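Local atomic coordinates of proline dehydrogenase (Deinococcus radiodurans, PDB entry 4H6Q), a protein that oxidises L-proline to delta-1-pyrroline-5-carboxylate with FAD as cofactor and a quinone as electron acceptor, the first step in degrading proline to glutamate. Residues 123-128 and 156-161; 224-229 and 274-279; 84-89 and 128-133. One frame throughout, in Å; residues are numbered along the deposited sequence.

Contact 1. Residues 123-128 and 156-161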
ATOM      1  N   ILE A 123     -11.036 -11.194  -3.876  1.00 11.17           N
ATOM      2  CA  ILE A 123     -10.094 -10.295  -4.521  1.00 10.06           C
ATOM      3  C   ILE A 123      -8.752 -10.998  -4.808  1.00 10.05           C
ATOM      4  O   ILE A 123      -8.207 -10.912  -5.933  1.00 10.46           O
ATOM      5  CB  ILE A 123      -9.900  -9.035  -3.656  1.00 10.26           C
ATOM      6  CG1 ILE A 123     -11.225  -8.215  -3.616  1.00 10.79           C
ATOM      7  CG2 ILE A 123      -8.691  -8.193  -4.106  1.00 10.85           C
ATOM      8  CD1 ILE A 123     -11.239  -7.141  -2.505  1.00 11.70           C
ATOM      9  N   ILE A 124      -8.210 -11.682  -3.801  1.00 10.01           N
ATOM     10  CA  ILE A 124      -6.904 -12.309  -3.972  1.00  9.99           C
ATOM     11  C   ILE A 124      -6.997 -13.466  -4.974  1.00 11.25           C
ATOM     12  O   ILE A 124      -6.089 -13.646  -5.802  1.00 12.55           O
ATOM     13  CB  ILE A 124      -6.330 -12.798  -2.630  1.00 10.15           C
ATOM     14  CG1 ILE A 124      -6.150 -11.631  -1.659  1.00  9.87           C
ATOM     15  CG2 ILE A 124      -4.987 -13.570  -2.869  1.00 12.44           C
ATOM     16  CD1 ILE A 124      -6.010 -12.091  -0.211  1.00 12.49           C
ATOM     17  N   ALA A 125      -8.081 -14.245  -4.936  1.00 11.81           N
ATOM     18  CA  ALA A 125      -8.248 -15.344  -5.897  1.00 12.66           C
ATOM     19  C   ALA A 125      -8.214 -14.797  -7.328  1.00 12.91           C
ATOM     20  O   ALA A 125      -7.602 -15.405  -8.208  1.00 15.16           O
ATOM     21  CB  ALA A 125      -9.558 -16.084  -5.612  1.00 14.33           C
ATOM     22  N   LYS A 126      -8.880 -13.671  -7.582  1.00 12.43           N
ATOM     23  CA  LYS A 126      -8.933 -13.088  -8.919  1.00 13.08           C
ATOM     24  C   LYS A 126      -7.553 -12.576  -9.328  1.00 12.48           C
ATOM     25  O   LYS A 126      -7.076 -12.854 -10.464  1.00 14.07           O
ATOM     26  CB  LYS A 126     -10.021 -11.998  -9.021  1.00 15.36           C
ATOM     27  CG  LYS A 126     -10.213 -11.420 -10.398  1.00 18.87           C
ATOM     28  CD  LYS A 126     -10.509 -12.432 -11.480  1.00 22.75           C
ATOM     29  CE  LYS A 126     -11.874 -13.037 -11.302  1.00 26.67           C
ATOM     30  NZ  LYS A 126     -12.248 -13.705 -12.558  1.00 29.01           N
ATOM     31  N   ALA A 127      -6.876 -11.836  -8.451  1.00 11.87           N
ATOM     32  CA  ALA A 127      -5.537 -11.341  -8.777  1.00 11.16           C
ATOM     33  C   ALA A 127      -4.613 -12.542  -9.035  1.00 11.50           C
ATOM     34  O   ALA A 127      -3.858 -12.527 -10.022  1.00 13.85           O
ATOM     35  CB  ALA A 127      -4.974 -10.460  -7.664  1.00 11.80           C
ATOM     36  N   LYS A 128      -4.689 -13.591  -8.209  1.00 12.51           N
ATOM     37  CA  LYS A 128      -3.805 -14.757  -8.384  1.00 14.31           C
ATOM     38  C   LYS A 128      -4.067 -15.493  -9.700  1.00 16.83           C
ATOM     39  O   LYS A 128      -3.131 -16.003 -10.340  1.00 19.10           O
ATOM     40  CB  LYS A 128      -3.988 -15.727  -7.225  1.00 15.06           C
ATOM     41  CG  LYS A 128      -3.130 -17.002  -7.322  1.00 15.85           C
ATOM     42  CD  LYS A 128      -3.153 -17.829  -6.063  1.00 16.52           C
ATOM     43  CE  LYS A 128      -2.375 -19.109  -6.273  1.00 18.06           C
ATOM     44  NZ  LYS A 128      -2.322 -19.885  -4.986  1.00 19.31           N
ATOM     45  N   GLY A 156      -1.752 -18.680   4.021  1.00 14.69           N
ATOM     46  CA  GLY A 156      -2.000 -20.106   4.012  1.00 16.77           C
ATOM     47  C   GLY A 156      -2.860 -20.576   2.852  1.00 16.54           C
ATOM     48  O   GLY A 156      -2.628 -21.651   2.281  1.00 19.75           O
ATOM     49  N   GLU A 157      -3.850 -19.756   2.492  1.00 15.36           N
ATOM     50  CA  GLU A 157      -4.765 -20.091   1.398  1.00 15.71           C
ATOM     51  C   GLU A 157      -4.272 -19.815  -0.027  1.00 15.84           C
ATOM     52  O   GLU A 157      -4.567 -20.594  -0.946  1.00 20.47           O
ATOM     53  CB  GLU A 157      -6.127 -19.434   1.636  1.00 17.04           C
ATOM     54  CG  GLU A 157      -6.771 -19.932   2.886  1.00 17.65           C
ATOM     55  CD  GLU A 157      -8.022 -19.194   3.256  1.00 19.87           C
ATOM     56  OE1 GLU A 157      -8.474 -18.282   2.511  1.00 21.19           O
ATOM     57  OE2 GLU A 157      -8.562 -19.558   4.324  1.00 20.77           O
ATOM     58  N   PHE A 158      -3.479 -18.774  -0.202  1.00 14.53           N
ATOM     59  CA  PHE A 158      -3.107 -18.275  -1.527  1.00 13.61           C
ATOM     60  C   PHE A 158      -1.630 -18.211  -1.802  1.00 13.54           C
ATOM     61  O   PHE A 158      -1.266 -18.142  -2.966  1.00 15.69           O
ATOM     62  CB  PHE A 158      -3.714 -16.839  -1.733  1.00 13.67           C
ATOM     63  CG  PHE A 158      -5.215 -16.840  -1.713  1.00 13.91           C
ATOM     64  CD1 PHE A 158      -5.942 -17.336  -2.808  1.00 14.26           C
ATOM     65  CD2 PHE A 158      -5.900 -16.415  -0.587  1.00 13.30           C
ATOM     66  CE1 PHE A 158      -7.339 -17.381  -2.787  1.00 15.34           C
ATOM     67  CE2 PHE A 158      -7.289 -16.463  -0.548  1.00 14.35           C
ATOM     68  CZ  PHE A 158      -8.020 -16.956  -1.631  1.00 14.48           C
ATOM     69  N   GLY A 159      -0.787 -18.243  -0.755  1.00 13.74           N
ATOM     70  CA  GLY A 159       0.655 -18.241  -0.928  1.00 14.07           C
ATOM     71  C   GLY A 159       1.265 -16.860  -0.728  1.00 13.11           C
ATOM     72  O   GLY A 159       0.675 -15.824  -1.125  1.00 13.73           O
ATOM     73  N   ALA A 160       2.465 -16.838  -0.157  1.00 15.37           N
ATOM     74  CA  ALA A 160       3.213 -15.582   0.076  1.00 14.75           C
ATOM     75  C   ALA A 160       3.579 -14.836  -1.201  1.00 15.04           C
ATOM     76  O   ALA A 160       3.896 -13.662  -1.154  1.00 15.87           O
ATOM     77  CB  ALA A 160       4.480 -15.860   0.916  1.00 15.62           C
ATOM     78  N   GLU A 161       3.517 -15.513  -2.336  1.00 15.90           N
ATOM     79  CA  GLU A 161       3.719 -14.846  -3.616  1.00 16.74           C
ATOM     80  C   GLU A 161       2.538 -13.981  -4.071  1.00 14.84           C
ATOM     81  O   GLU A 161       2.681 -13.184  -5.016  1.00 14.56           O
ATOM     82  CB  GLU A 161       3.943 -15.920  -4.694  1.00 20.81           C
ATOM     83  CG  GLU A 161       4.997 -16.995  -4.362  1.00 27.36           C
ATOM     84  CD  GLU A 161       4.436 -18.257  -3.596  1.00 30.80           C
ATOM     85  OE1 GLU A 161       3.284 -18.275  -3.073  1.00 25.27           O
ATOM     86  OE2 GLU A 161       5.175 -19.272  -3.567  1.00 37.46           O
TER
HETATM   87  O   HOH W   1      -5.066 -20.598  -4.256  1.00 33.03           O
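The Phe-158 ring receives Ile-124 over one face, while the aliphatic part of Lys-128 lies at its edge and Ala-125 approaches it obliquely. CG2 of Ile-124 stands 3.5 Å from Phe-158 CG, toward the rim of the ring rather than above its middle. From the ring centroid the same methyl is 3.9 Å away and 28° off the ring normal, which satisfies the criteria for a CH-pi contact. Ile-124 holds CG2 anti to its backbone N, and that places this branch, not CG1, against the aromatic face. Ala-125 adds its CB, 3.8 Å from Phe-158 CE1. At the edge, Lys-128 CD passes 4.3 Å from Phe-158 CD1, close to the ring plane.

Only the end of the lysine, NZ, is polar. The fully extended chain carries it past the ring to the backbone, where it donates a hydrogen bond of 2.9 Å to Phe-158 O. The C=O...N angle is 122°, and the ammonium lies above the carbonyl plane, 39° out of it. A water accepts a further bond from Lys-128 NZ and makes a weak one to Glu-157 O. The cation thus sits by carbonyls of the last helical turn, where it would probably be favoured by the negative end of the helix dipole. The chain turns off directly afterwards at Gly-159, whose positive phi would jam a CB against Phe-158 O.

Ile-124 also reaches Ile-134 on strand 133-136, so the contact continues inward to the sheet. Helices 115-129 and 144-158, with strand 133-136 between them in sequence, are successive outer helices of the beta8-alpha8 (TIM) barrel, here packed side by side near their C-terminal ends.

Contact 2. Residues 224-229 and 274-279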
ATOM      1  N   GLY A 224      15.786 -12.441   4.494  1.00 17.84           N
ATOM      2  CA  GLY A 224      15.609 -12.973   3.148  1.00 17.70           C
ATOM      3  C   GLY A 224      14.195 -12.808   2.609  1.00 16.51           C
ATOM      4  O   GLY A 224      13.801 -13.471   1.618  1.00 18.71           O
ATOM      5  N   ASN A 225      13.416 -11.901   3.207  1.00 13.59           N
ATOM      6  CA  ASN A 225      12.038 -11.710   2.751  1.00 12.41           C
ATOM      7  C   ASN A 225      11.917 -10.514   1.829  1.00 12.00           C
ATOM      8  O   ASN A 225      12.686  -9.545   1.974  1.00 12.61           O
ATOM      9  CB  ASN A 225      11.161 -11.472   3.990  1.00 14.54           C
ATOM     10  CG  ASN A 225      11.193 -12.626   4.940  1.00 18.05           C
ATOM     11  OD1 ASN A 225      11.188 -13.776   4.517  1.00 20.72           O
ATOM     12  ND2 ASN A 225      11.248 -12.328   6.242  1.00 20.35           N
ATOM     13  N   TYR A 226      10.992 -10.569   0.877  1.00 11.98           N
ATOM     14  CA  TYR A 226      10.845  -9.466  -0.070  1.00 11.01           C
ATOM     15  C   TYR A 226      10.350  -8.217   0.691  1.00 10.30           C
ATOM     16  O   TYR A 226       9.395  -8.294   1.494  1.00 11.05           O
ATOM     17  CB  TYR A 226       9.906  -9.863  -1.234  1.00 11.13           C
ATOM     18  CG  TYR A 226      10.055  -8.900  -2.390  1.00  9.86           C
ATOM     19  CD1 TYR A 226      10.971  -9.201  -3.387  1.00 10.33           C
ATOM     20  CD2 TYR A 226       9.374  -7.676  -2.430  1.00  9.92           C
ATOM     21  CE1 TYR A 226      11.180  -8.341  -4.424  1.00  9.95           C
ATOM     22  CE2 TYR A 226       9.581  -6.769  -3.489  1.00  9.46           C
ATOM     23  CZ  TYR A 226      10.493  -7.115  -4.483  1.00  8.95           C
ATOM     24  OH  TYR A 226      10.703  -6.261  -5.561  1.00  9.47           O
ATOM     25  N   THR A 227      11.043  -7.099   0.486  1.00  9.49           N
ATOM     26  CA  THR A 227      10.801  -5.903   1.300  1.00  9.35           C
ATOM     27  C   THR A 227      10.458  -4.764   0.383  1.00  8.57           C
ATOM     28  O   THR A 227      11.179  -4.521  -0.599  1.00  9.48           O
ATOM     29  CB  THR A 227      12.081  -5.569   2.095  1.00 10.09           C
ATOM     30  OG1 THR A 227      12.447  -6.706   2.896  1.00 10.75           O
ATOM     31  CG2 THR A 227      11.858  -4.432   3.021  1.00 11.75           C
ATOM     32  N   ASN A 228       9.383  -4.030   0.705  1.00  9.00           N
ATOM     33  CA  ASN A 228       9.042  -2.814  -0.041  1.00  7.90           C
ATOM     34  C   ASN A 228       9.407  -1.622   0.833  1.00  7.81           C
ATOM     35  O   ASN A 228       8.829  -1.462   1.925  1.00  9.23           O
ATOM     36  CB  ASN A 228       7.553  -2.791  -0.460  1.00  7.96           C
ATOM     37  CG  ASN A 228       7.116  -4.098  -1.057  1.00  8.04           C
ATOM     38  OD1 ASN A 228       7.645  -4.514  -2.105  1.00  9.31           O
ATOM     39  ND2 ASN A 228       6.176  -4.797  -0.396  1.00  9.61           N
ATOM     40  N   VAL A 229      10.368  -0.834   0.372  1.00  7.89           N
ATOM     41  CA  VAL A 229      10.876   0.293   1.160  1.00  8.51           C
ATOM     42  C   VAL A 229      10.066   1.527   0.746  1.00  8.85           C
ATOM     43  O   VAL A 229      10.414   2.232  -0.211  1.00  8.48           O
ATOM     44  CB  VAL A 229      12.388   0.475   0.914  1.00  8.68           C
ATOM     45  CG1 VAL A 229      12.956   1.633   1.752  1.00 10.05           C
ATOM     46  CG2 VAL A 229      13.131  -0.825   1.266  1.00 10.56           C
ATOM     47  N   GLY A 274      18.757   1.301 -11.761  1.00 12.64           N
ATOM     48  CA  GLY A 274      18.539  -0.150 -11.767  1.00 13.04           C
ATOM     49  C   GLY A 274      17.841  -0.658 -10.519  1.00 12.10           C
ATOM     50  O   GLY A 274      17.722  -1.882 -10.371  1.00 14.75           O
ATOM     51  N   TYR A 275      17.367   0.223  -9.622  1.00 10.45           N
ATOM     52  CA  TYR A 275      16.506  -0.248  -8.523  1.00 10.22           C
ATOM     53  C   TYR A 275      15.087  -0.456  -9.006  1.00 10.29           C
ATOM     54  O   TYR A 275      14.621   0.224  -9.937  1.00 12.29           O
ATOM     55  CB  TYR A 275      16.518   0.763  -7.368  1.00 11.22           C
ATOM     56  CG  TYR A 275      17.889   0.926  -6.749  1.00 11.17           C
ATOM     57  CD1 TYR A 275      18.389  -0.037  -5.841  1.00 11.56           C
ATOM     58  CD2 TYR A 275      18.711   1.966  -7.118  1.00 12.52           C
ATOM     59  CE1 TYR A 275      19.631   0.101  -5.299  1.00 12.26           C
ATOM     60  CE2 TYR A 275      19.987   2.111  -6.588  1.00 12.39           C
ATOM     61  CZ  TYR A 275      20.455   1.186  -5.689  1.00 12.25           C
ATOM     62  OH  TYR A 275      21.734   1.344  -5.166  1.00 14.74           O
ATOM     63  N   ARG A 276      14.380  -1.372  -8.394  1.00  9.55           N
ATOM     64  CA  ARG A 276      12.944  -1.476  -8.624  1.00  9.45           C
ATOM     65  C   ARG A 276      12.235  -0.335  -7.899  1.00  8.42           C
ATOM     66  O   ARG A 276      12.523  -0.073  -6.724  1.00  8.85           O
ATOM     67  CB  ARG A 276      12.418  -2.788  -8.055  1.00 10.23           C
ATOM     68  CG  ARG A 276      12.884  -4.016  -8.851  1.00 10.08           C
ATOM     69  CD  ARG A 276      12.382  -5.324  -8.219  1.00 10.21           C
ATOM     70  NE  ARG A 276      12.725  -6.442  -9.121  1.00 10.75           N
ATOM     71  CZ  ARG A 276      12.193  -7.652  -9.014  1.00 12.60           C
ATOM     72  NH1 ARG A 276      11.339  -7.879  -8.017  1.00 13.29           N
ATOM     73  NH2 ARG A 276      12.518  -8.619  -9.881  1.00 15.39           N
ATOM     74  N   VAL A 277      11.261   0.268  -8.586  1.00  9.29           N
ATOM     75  CA  VAL A 277      10.427   1.315  -8.008  1.00  9.30           C
ATOM     76  C   VAL A 277       8.978   0.993  -8.366  1.00  8.88           C
ATOM     77  O   VAL A 277       8.668   0.694  -9.522  1.00  9.62           O
ATOM     78  CB  VAL A 277      10.769   2.709  -8.563  1.00 10.80           C
ATOM     79  CG1 VAL A 277       9.877   3.803  -7.911  1.00 12.16           C
ATOM     80  CG2 VAL A 277      12.252   3.039  -8.400  1.00 13.59           C
ATOM     81  N   ARG A 278       8.071   1.056  -7.389  1.00  8.50           N
ATOM     82  CA  ARG A 278       6.646   0.822  -7.644  1.00  7.70           C
ATOM     83  C   ARG A 278       5.844   1.904  -6.959  1.00  8.12           C
ATOM     84  O   ARG A 278       5.973   2.106  -5.748  1.00  9.79           O
ATOM     85  CB  ARG A 278       6.230  -0.563  -7.122  1.00  8.94           C
ATOM     86  CG  ARG A 278       4.789  -0.906  -7.512  1.00  7.71           C
ATOM     87  CD  ARG A 278       4.363  -2.248  -6.921  1.00  9.24           C
ATOM     88  NE  ARG A 278       5.152  -3.417  -7.374  1.00  9.09           N
ATOM     89  CZ  ARG A 278       4.885  -4.135  -8.465  1.00  9.95           C
ATOM     90  NH1 ARG A 278       3.906  -3.787  -9.314  1.00  9.50           N
ATOM     91  NH2 ARG A 278       5.580  -5.250  -8.667  1.00 11.95           N
ATOM     92  N   VAL A 279       5.005   2.595  -7.727  1.00  9.06           N
ATOM     93  CA  VAL A 279       4.290   3.745  -7.228  1.00  8.92           C
ATOM     94  C   VAL A 279       2.868   3.383  -6.861  1.00  8.60           C
ATOM     95  O   VAL A 279       2.136   2.719  -7.631  1.00  9.49           O
ATOM     96  CB  VAL A 279       4.305   4.890  -8.286  1.00  8.92           C
ATOM     97  CG1 VAL A 279       3.270   5.976  -8.004  1.00 10.87           C
ATOM     98  CG2 VAL A 279       5.703   5.481  -8.344  1.00 10.92           C
TER
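Tyr-226 and Arg-276 meet through their side-chain ends, each having travelled well away from its own backbone. In Tyr-226 the CG atom is anti to the backbone N (chi1 -164°), and this sends the ring out toward the other segment with the hydroxyl leading. Arg-276 starts differently, its CG anti to the carbonyl carbon, and then runs extended from CG to NE, so that NH1 arrives beside the phenol. NH1 donates to Tyr-226 OH over 3.0 Å with an N-H...O angle of 158°. The oxygen lies at the guanidinium edge, nearly in its plane, whereas the planes of ring and guanidinium are turned 42° from each other. This is therefore a directed hydrogen bond and not a stack. The methylene before the guanidinium is close as well, Arg-276 CD being 3.3 Å from Tyr-226 OH.

Both residues lie at the N-terminal ends of strands 227-230 and 277-283 of the TIM barrel. These strands are not neighbours: strand 254-259 runs between them and supplies Glu-255, whose OE2 is the stronger polar partner of Tyr-226 OH. The OE1 atom of Glu-255, itself outside the two segments, is salt-bridged to Arg-278 NE, so this one glutamate serves residues from both flanking segments. A phenylalanine in place of Tyr-226 would probably leave Arg-276 NH1 without this acceptor and Glu-255 without its phenol partner.

On the Tyr-226 ring, OD1 of Asn-228 comes in at the edge, in plane, and lies 3.3 Å from Tyr-226 CE2. Within the same segment Thr-227 OG1 turns back to donate to Asn-225 O over 3.0 Å, from above the carbonyl plane.

Contact 3. Residues 84-89 and 128-133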
ATOM      1  N   LEU A  84     -11.541  -3.643 -11.321  1.00 11.31           N
ATOM      2  CA  LEU A  84     -10.222  -3.056 -11.565  1.00 10.77           C
ATOM      3  C   LEU A  84      -9.217  -4.115 -11.979  1.00  9.90           C
ATOM      4  O   LEU A  84      -8.446  -3.924 -12.921  1.00 11.00           O
ATOM      5  CB  LEU A  84      -9.778  -2.362 -10.280  1.00 10.25           C
ATOM      6  CG  LEU A  84      -8.316  -1.926 -10.236  1.00 10.60           C
ATOM      7  CD1 LEU A  84      -8.044  -0.807 -11.237  1.00 13.61           C
ATOM      8  CD2 LEU A  84      -7.945  -1.540  -8.792  1.00 13.73           C
ATOM      9  N   ILE A  85      -9.168  -5.220 -11.241  1.00  9.70           N
ATOM     10  CA  ILE A  85      -8.226  -6.303 -11.569  1.00 10.60           C
ATOM     11  C   ILE A  85      -8.500  -6.844 -12.975  1.00 10.00           C
ATOM     12  O   ILE A  85      -7.559  -7.105 -13.753  1.00 11.44           O
ATOM     13  CB  ILE A  85      -8.328  -7.433 -10.505  1.00 10.69           C
ATOM     14  CG1 ILE A  85      -7.790  -6.939  -9.165  1.00 10.39           C
ATOM     15  CG2 ILE A  85      -7.638  -8.700 -10.953  1.00 12.24           C
ATOM     16  CD1 ILE A  85      -8.237  -7.821  -7.975  1.00 12.26           C
ATOM     17  N   GLU A  86      -9.768  -7.048 -13.333  1.00 11.18           N
ATOM     18  CA  GLU A  86     -10.101  -7.490 -14.700  1.00 11.78           C
ATOM     19  C   GLU A  86      -9.618  -6.503 -15.741  1.00 11.85           C
ATOM     20  O   GLU A  86      -9.051  -6.892 -16.774  1.00 13.34           O
ATOM     21  CB  GLU A  86     -11.619  -7.722 -14.866  1.00 12.89           C
ATOM     22  CG  GLU A  86     -12.203  -8.840 -13.991  1.00 14.52           C
ATOM     23  CD  GLU A  86     -11.937 -10.233 -14.463  1.00 17.05           C
ATOM     24  OE1 GLU A  86     -11.087 -10.437 -15.368  1.00 17.84           O
ATOM     25  OE2 GLU A  86     -12.604 -11.152 -13.930  1.00 18.99           O
ATOM     26  N   ALA A  87      -9.819  -5.212 -15.496  1.00 12.68           N
ATOM     27  CA  ALA A  87      -9.429  -4.193 -16.459  1.00 14.00           C
ATOM     28  C   ALA A  87      -7.916  -4.097 -16.588  1.00 13.40           C
ATOM     29  O   ALA A  87      -7.389  -3.934 -17.708  1.00 14.55           O
ATOM     30  CB  ALA A  87     -10.046  -2.816 -16.067  1.00 15.83           C
ATOM     31  N   ALA A  88      -7.201  -4.174 -15.465  1.00 12.20           N
ATOM     32  CA  ALA A  88      -5.729  -4.183 -15.532  1.00 12.24           C
ATOM     33  C   ALA A  88      -5.207  -5.349 -16.358  1.00 11.06           C
ATOM     34  O   ALA A  88      -4.430  -5.166 -17.302  1.00 12.59           O
ATOM     35  CB  ALA A  88      -5.136  -4.226 -14.115  1.00 12.70           C
ATOM     36  N   HIS A  89      -5.708  -6.539 -16.052  1.00 12.05           N
ATOM     37  CA  HIS A  89      -5.314  -7.739 -16.792  1.00 12.10           C
ATOM     38  C   HIS A  89      -5.612  -7.582 -18.289  1.00 12.83           C
ATOM     39  O   HIS A  89      -4.780  -7.972 -19.128  1.00 15.38           O
ATOM     40  CB  HIS A  89      -6.013  -8.959 -16.178  1.00 12.71           C
ATOM     41  CG  HIS A  89      -5.817 -10.227 -16.955  1.00 13.74           C
ATOM     42  ND1 HIS A  89      -4.577 -10.821 -17.120  1.00 14.64           N
ATOM     43  CD2 HIS A  89      -6.699 -11.014 -17.627  1.00 14.78           C
ATOM     44  CE1 HIS A  89      -4.697 -11.914 -17.871  1.00 14.88           C
ATOM     45  NE2 HIS A  89      -5.979 -12.057 -18.193  1.00 16.36           N
ATOM     46  N   LYS A 128      -4.689 -13.591  -8.209  1.00 12.51           N
ATOM     47  CA  LYS A 128      -3.805 -14.757  -8.384  1.00 14.31           C
ATOM     48  C   LYS A 128      -4.067 -15.493  -9.700  1.00 16.83           C
ATOM     49  O   LYS A 128      -3.131 -16.003 -10.340  1.00 19.10           O
ATOM     50  CB  LYS A 128      -3.988 -15.727  -7.225  1.00 15.06           C
ATOM     51  CG  LYS A 128      -3.130 -17.002  -7.322  1.00 15.85           C
ATOM     52  CD  LYS A 128      -3.153 -17.829  -6.063  1.00 16.52           C
ATOM     53  CE  LYS A 128      -2.375 -19.109  -6.273  1.00 18.06           C
ATOM     54  NZ  LYS A 128      -2.322 -19.885  -4.986  1.00 19.31           N
ATOM     55  N   GLU A 129      -5.318 -15.540 -10.165  1.00 16.99           N
ATOM     56  CA  GLU A 129      -5.604 -16.168 -11.461  1.00 18.54           C
ATOM     57  C   GLU A 129      -4.755 -15.544 -12.564  1.00 17.98           C
ATOM     58  O   GLU A 129      -4.401 -16.209 -13.582  1.00 20.83           O
ATOM     59  CB  GLU A 129      -7.074 -15.958 -11.795  1.00 22.24           C
ATOM     60  CG  GLU A 129      -7.533 -16.664 -13.034  1.00 26.18           C
ATOM     61  CD  GLU A 129      -8.999 -16.414 -13.329  1.00 31.47           C
ATOM     62  OE1 GLU A 129      -9.411 -16.769 -14.463  1.00 35.63           O
ATOM     63  OE2 GLU A 129      -9.710 -15.875 -12.436  1.00 34.23           O
ATOM     64  N   TYR A 130      -4.485 -14.259 -12.405  1.00 14.64           N
ATOM     65  CA  TYR A 130      -3.781 -13.511 -13.430  1.00 16.38           C
ATOM     66  C   TYR A 130      -2.326 -13.279 -13.033  1.00 19.23           C
ATOM     67  O   TYR A 130      -1.673 -12.369 -13.548  1.00 21.57           O
ATOM     68  CB  TYR A 130      -4.495 -12.181 -13.715  1.00 16.42           C
ATOM     69  CG  TYR A 130      -5.944 -12.338 -14.173  1.00 14.59           C
ATOM     70  CD1 TYR A 130      -6.345 -13.399 -15.001  1.00 16.78           C
ATOM     71  CD2 TYR A 130      -6.923 -11.409 -13.783  1.00 15.52           C
ATOM     72  CE1 TYR A 130      -7.636 -13.514 -15.419  1.00 16.20           C
ATOM     73  CE2 TYR A 130      -8.227 -11.532 -14.213  1.00 15.45           C
ATOM     74  CZ  TYR A 130      -8.586 -12.590 -15.021  1.00 16.58           C
ATOM     75  OH  TYR A 130      -9.878 -12.708 -15.463  1.00 18.33           O
ATOM     76  N   GLY A 131      -1.854 -14.079 -12.080  1.00 19.57           N
ATOM     77  CA  GLY A 131      -0.459 -14.042 -11.642  1.00 22.11           C
ATOM     78  C   GLY A 131      -0.131 -12.821 -10.799  1.00 22.81           C
ATOM     79  O   GLY A 131       1.032 -12.462 -10.619  1.00 28.77           O
ATOM     80  N   GLY A 132      -1.174 -12.168 -10.283  1.00 17.48           N
ATOM     81  CA  GLY A 132      -1.038 -10.915  -9.543  1.00 16.48           C
ATOM     82  C   GLY A 132      -0.822 -11.005  -8.051  1.00 15.13           C
ATOM     83  O   GLY A 132      -0.507 -12.087  -7.471  1.00 19.06           O
ATOM     84  N   PHE A 133      -0.986  -9.839  -7.392  1.00 11.57           N
ATOM     85  CA  PHE A 133      -0.592  -9.662  -6.010  1.00 10.09           C
ATOM     86  C   PHE A 133      -1.512  -8.660  -5.323  1.00  8.92           C
ATOM     87  O   PHE A 133      -1.826  -7.600  -5.942  1.00  9.88           O
ATOM     88  CB  PHE A 133       0.865  -9.157  -5.953  1.00 10.51           C
ATOM     89  CG  PHE A 133       1.412  -8.982  -4.565  1.00  9.39           C
ATOM     90  CD1 PHE A 133       2.011 -10.046  -3.897  1.00 12.12           C
ATOM     91  CD2 PHE A 133       1.344  -7.740  -3.939  1.00 10.52           C
ATOM     92  CE1 PHE A 133       2.565  -9.850  -2.609  1.00 12.54           C
ATOM     93  CE2 PHE A 133       1.875  -7.546  -2.681  1.00 12.48           C
ATOM     94  CZ  PHE A 133       2.476  -8.602  -2.015  1.00 13.55           C
TER
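Tyr-130 and His-89 are brought ring to ring by unlike first torsions. The tyrosine CG lies anti to its carbonyl carbon, and the histidine CG lies anti to its backbone N (chi1 173°), swinging the imidazole across the phenol. Their side chains run at roughly a right angle, yet the rings come out almost parallel: planes 4° apart and centroids 3.6 Å apart, a face-to-face stack. In the TIM barrel this ties outer helix 71-90, near its C-terminal end, to the turn that follows helix 115-129.

His-89 CD2 lies over the centre of the Tyr-130 ring, 3.5 Å from Tyr-130 CE1, and the CB of Glu-129 lies toward the rim on the opposite face of the tyrosine ring. At the edge, Ile-85 presents CG2, 4.0 Å from Tyr-130 CD2. One face is thus stacked and the hydroxyl is hydrogen-bonded, which probably limits rotation of the phenol.

The turn itself is a Schellman motif that ends the helix. Gly-131, the residue after Tyr-130, has positive phi and is its C-prime residue; its N reaches Lys-128 O at 2.9 Å while Gly-132 N bonds back to Ala-127 O.

Glu-86 meets the far end of the phenol. Its chain is bent, which brings the carboxylate round to the hydroxyl, with the carboxylate plane steeply inclined to the ring. Glu-86 OE2 is held in a salt bridge with Lys-126 of helix 115-129, which probably helps keep the carboxylate ionised and a strong acceptor. Tyr-130 OH donates to Glu-86 OE1 over 2.6 Å, meeting that oxygen on its syn side, 24° out of the carboxylate plane.

In the fold
Contacts 1 and 3 are neighbours, their centres about 11 Å apart. They share Lys-128 in sequence, though its contact is made in contact 1, and their segments alternate along the chain. Helix 115-129 packs against helix 144-158 in contact 1, and the turn after it meets helix 71-90 in contact 3, linking three consecutive outer helices. They also touch where Glu-161 O lies 3.4 Å from Phe-133 CD1. Contact 2 comes later in sequence, its centre about 20 Å from the centre of each of the others, with no atoms touching. It links the N-terminal ends of strands 227-230 and 277-283 across strand 254-259. Helix layer and strand ends belong to the one barrel that holds FAD and the substrate site.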